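Local coordinates for angiopoietin-related protein 6 (Homo sapiens, PDB 6Y43), which probably acts as a secreted, growth factor-like ligand of the angiopoietin-like family, with a calcium-binding fibrinogen-like globe domain, at residues 134-142 against 198-206. Residues are numbered along the deposited sequence; the frame is centred on the assembly and turned at random.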
loop_
_atom_site.group_PDB
_atom_site.type_symbol
_atom_site.label_atom_id
_atom_site.label_comp_id
_atom_site.label_asym_id
_atom_site.label_seq_id
_atom_site.Cartn_x
_atom_site.Cartn_y
_atom_site.Cartn_z
ATOM N N GLY A 134 0.019 15.063 -6.783
ATOM C CA GLY A 134 1.384 14.586 -6.608
ATOM C C GLY A 134 2.160 14.604 -7.907
ATOM O O GLY A 134 1.606 14.772 -8.987
ATOM N N ASP A 135 3.484 14.394 -7.785
ATOM C CA ASP A 135 4.321 14.385 -8.978
ATOM C C ASP A 135 4.329 13.044 -9.692
ATOM O O ASP A 135 4.696 12.990 -10.867
ATOM C CB ASP A 135 5.763 14.843 -8.653
ATOM C CG ASP A 135 6.475 14.002 -7.620
ATOM O OD1 ASP A 135 5.838 13.280 -6.867
ATOM O OD2 ASP A 135 7.714 14.132 -7.535
ATOM N N ALA A 136 3.876 11.973 -9.041
ATOM C CA ALA A 136 3.940 10.661 -9.660
ATOM C C ALA A 136 2.986 10.552 -10.840
ATOM O O ALA A 136 3.260 9.815 -11.797
ATOM C CB ALA A 136 3.601 9.589 -8.623
ATOM N N GLY A 137 1.845 11.213 -10.754
ATOM C CA GLY A 137 0.764 10.946 -11.690
ATOM C C GLY A 137 -0.287 10.047 -11.055
ATOM O O GLY A 137 -0.006 9.277 -10.127
ATOM N N ASP A 138 -1.523 10.156 -11.542
ATOM C CA ASP A 138 -2.651 9.521 -10.857
ATOM C C ASP A 138 -2.928 8.157 -11.482
ATOM O O ASP A 138 -3.860 7.968 -12.266
ATOM C CB ASP A 138 -3.884 10.414 -10.889
ATOM C CG ASP A 138 -5.042 9.845 -10.077
ATOM O OD1 ASP A 138 -4.881 8.765 -9.450
ATOM O OD2 ASP A 138 -6.106 10.493 -10.079
ATOM N N SER A 139 -2.120 7.171 -11.085
ATOM C CA SER A 139 -2.246 5.830 -11.625
ATOM C C SER A 139 -2.971 4.872 -10.677
ATOM O O SER A 139 -2.964 3.667 -10.918
ATOM C CB SER A 139 -0.877 5.280 -12.004
ATOM O OG SER A 139 -0.286 6.057 -13.045
ATOM N N LEU A 140 -3.642 5.394 -9.648
ATOM C CA LEU A 140 -4.557 4.595 -8.846
ATOM C C LEU A 140 -6.030 4.955 -9.044
ATOM O O LEU A 140 -6.894 4.167 -8.665
ATOM C CB LEU A 140 -4.228 4.724 -7.352
ATOM C CG LEU A 140 -4.715 3.629 -6.415
ATOM C CD1 LEU A 140 -4.196 2.231 -6.694
ATOM C CD2 LEU A 140 -4.376 4.057 -4.970
ATOM N N SER A 141 -6.348 6.093 -9.649
ATOM C CA SER A 141 -7.746 6.499 -9.722
ATOM C C SER A 141 -8.563 5.526 -10.555
ATOM O O SER A 141 -9.749 5.333 -10.282
ATOM C CB SER A 141 -7.847 7.920 -10.278
ATOM O OG SER A 141 -7.834 8.854 -9.210
ATOM N N TRP A 142 -7.940 4.879 -11.552
ATOM C CA TRP A 142 -8.692 3.907 -12.356
ATOM C C TRP A 142 -9.167 2.722 -11.539
ATOM O O TRP A 142 -10.036 1.963 -12.001
ATOM C CB TRP A 142 -7.828 3.402 -13.493
ATOM C CG TRP A 142 -8.599 2.955 -14.731
ATOM C CD1 TRP A 142 -9.656 3.587 -15.304
ATOM C CD2 TRP A 142 -8.319 1.814 -15.535
ATOM N NE1 TRP A 142 -10.073 2.896 -16.432
ATOM C CE2 TRP A 142 -9.256 1.807 -16.593
ATOM C CE3 TRP A 142 -7.377 0.779 -15.462
ATOM C CZ2 TRP A 142 -9.277 0.815 -17.544
ATOM C CZ3 TRP A 142 -7.402 -0.212 -16.434
ATOM C CH2 TRP A 142 -8.344 -0.189 -17.448
ATOM N N VAL A 198 6.178 -4.304 -10.658
ATOM C CA VAL A 198 5.734 -3.315 -9.687
ATOM C C VAL A 198 5.700 -1.966 -10.388
ATOM O O VAL A 198 6.707 -1.245 -10.415
ATOM C CB VAL A 198 6.668 -3.277 -8.466
ATOM C CG1 VAL A 198 6.239 -2.187 -7.531
ATOM C CG2 VAL A 198 6.736 -4.633 -7.757
ATOM N N TYR A 199 4.556 -1.625 -10.991
ATOM C CA TYR A 199 4.515 -0.491 -11.902
ATOM C C TYR A 199 3.460 0.545 -11.558
ATOM O O TYR A 199 2.509 0.321 -10.813
ATOM C CB TYR A 199 4.338 -0.962 -13.356
ATOM C CG TYR A 199 2.964 -1.451 -13.838
ATOM C CD1 TYR A 199 1.918 -0.557 -14.085
ATOM C CD2 TYR A 199 2.758 -2.783 -14.141
ATOM C CE1 TYR A 199 0.672 -1.005 -14.593
ATOM C CE2 TYR A 199 1.528 -3.240 -14.646
ATOM C CZ TYR A 199 0.495 -2.346 -14.866
ATOM O OH TYR A 199 -0.709 -2.785 -15.397
ATOM N N TRP A 200 3.707 1.728 -12.112
ATOM C CA TRP A 200 2.874 2.912 -11.954
ATOM C C TRP A 200 2.859 3.551 -13.338
ATOM O O TRP A 200 3.901 3.980 -13.845
ATOM C CB TRP A 200 3.462 3.842 -10.895
ATOM C CG TRP A 200 2.570 4.921 -10.400
ATOM C CD1 TRP A 200 2.522 6.206 -10.844
ATOM C CD2 TRP A 200 1.605 4.829 -9.333
ATOM N NE1 TRP A 200 1.595 6.921 -10.132
ATOM C CE2 TRP A 200 1.018 6.109 -9.197
ATOM C CE3 TRP A 200 1.180 3.798 -8.490
ATOM C CZ2 TRP A 200 0.029 6.382 -8.256
ATOM C CZ3 TRP A 200 0.194 4.067 -7.553
ATOM C CH2 TRP A 200 -0.375 5.354 -7.445
ATOM N N ALA A 201 1.701 3.531 -13.996
ATOM C CA ALA A 201 1.663 3.888 -15.412
ATOM C C ALA A 201 2.305 5.242 -15.684
ATOM O O ALA A 201 3.004 5.416 -16.685
ATOM C CB ALA A 201 0.224 3.907 -15.915
ATOM N N GLU A 202 2.028 6.231 -14.846
ATOM C CA GLU A 202 2.485 7.582 -15.114
ATOM C C GLU A 202 3.870 7.869 -14.531
ATOM O O GLU A 202 4.333 9.022 -14.595
ATOM C CB GLU A 202 1.453 8.586 -14.583
ATOM C CG GLU A 202 1.195 9.716 -15.570
ATOM C CD GLU A 202 0.235 10.766 -15.049
ATOM O OE1 GLU A 202 -0.918 10.368 -14.687
ATOM O OE2 GLU A 202 0.661 11.970 -15.024
ATOM N N PHE A 203 4.546 6.854 -13.964
ATOM C CA PHE A 203 5.929 7.004 -13.489
ATOM C C PHE A 203 6.709 5.764 -13.908
ATOM O O PHE A 203 6.739 4.777 -13.162
ATOM C CB PHE A 203 6.006 7.214 -11.989
ATOM C CG PHE A 203 7.404 7.418 -11.475
ATOM C CD1 PHE A 203 8.141 8.539 -11.838
ATOM C CD2 PHE A 203 7.976 6.508 -10.617
ATOM C CE1 PHE A 203 9.423 8.718 -11.349
ATOM C CE2 PHE A 203 9.247 6.698 -10.114
ATOM C CZ PHE A 203 9.975 7.793 -10.491
ATOM N N ARG A 204 7.306 5.831 -15.111
ATOM C CA ARG A 204 8.145 4.850 -15.792
ATOM C C ARG A 204 7.322 3.810 -16.564
ATOM O O ARG A 204 7.885 3.092 -17.398
ATOM C CB ARG A 204 9.126 4.139 -14.842
ATOM C CG ARG A 204 10.033 5.111 -14.040
ATOM C CD ARG A 204 10.776 6.146 -14.938
ATOM N NE ARG A 204 11.390 5.493 -16.084
ATOM C CZ ARG A 204 12.563 4.881 -16.079
ATOM N NH1 ARG A 204 13.303 4.848 -14.987
ATOM N NH2 ARG A 204 12.987 4.291 -17.183
ATOM N N GLY A 205 6.020 3.717 -16.344
ATOM C CA GLY A 205 5.172 2.995 -17.260
ATOM C C GLY A 205 4.916 1.556 -16.874
ATOM O O GLY A 205 5.527 0.992 -15.970
ATOM N N GLY A 206 4.001 0.947 -17.633
ATOM C CA GLY A 206 3.550 -0.400 -17.382
ATOM C C GLY A 206 4.549 -1.490 -17.724
ATOM O O GLY A 206 4.339 -2.632 -17.313
HETATM O O HOH W 1 -2.554 8.283 -14.891
#
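Trp-200 gives its indole N-H to the carbonyl of Gly-137: NE1 lies 2.8 Å from Gly-137 O, with an N-H...O angle of 146°. The oxygen sits close to the ring plane, at the indole edge, whereas the donor stands 46° out of the carbonyl plane and therefore not on a lone pair. Ser-139 N adds a weak 3.1 Å bond to Gly-137 O, spanning an inverse gamma turn centred on Asp-138. Over one face of the indole comes Ser-139, whose CB is 3.4 Å from the centroid of the five-membered ring and nearly on its normal, a CH-pi contact. With OG anti to its own carbonyl carbon, Ser-139 OG accepts from Glu-202 N at 2.9 Å (149°). Ala-201 N, although near this OG, has too poor an angle to count; the Ala-201 backbone is hydrogen-bonded to His-177 instead.

Glu-202 reaches back along Gly-137, its CD 3.4 Å from Gly-137 CA. Glu-202 OE1 receives a weak bond from Asp-138 N at 3.2 Å and a firmer one from a water that also donates weakly to Asp-138 O. Glycine is called for at Gly-137, since a CB would clash with Glu-202 CB and be jammed against Ala-136 O. Phe-203 N closes a type I beta turn onto Trp-200 O, and Gly-205 N reaches that oxygen from the opposite face. Leu-140 CB meets Trp-200 CH2 at 3.9 Å. An alanine in place of Trp-200 would probably leave Gly-137 O with just the weak Ser-139 N bond among those described, and open a gap under Ser-139 CB and beside Leu-140.

Trp-200 also packs on strands 95-102 and 108-118. The beta turn thus docks on the gamma turn, its tryptophan anchoring two long loops to the antiparallel sheet of the fibrinogen C-terminal globular fold.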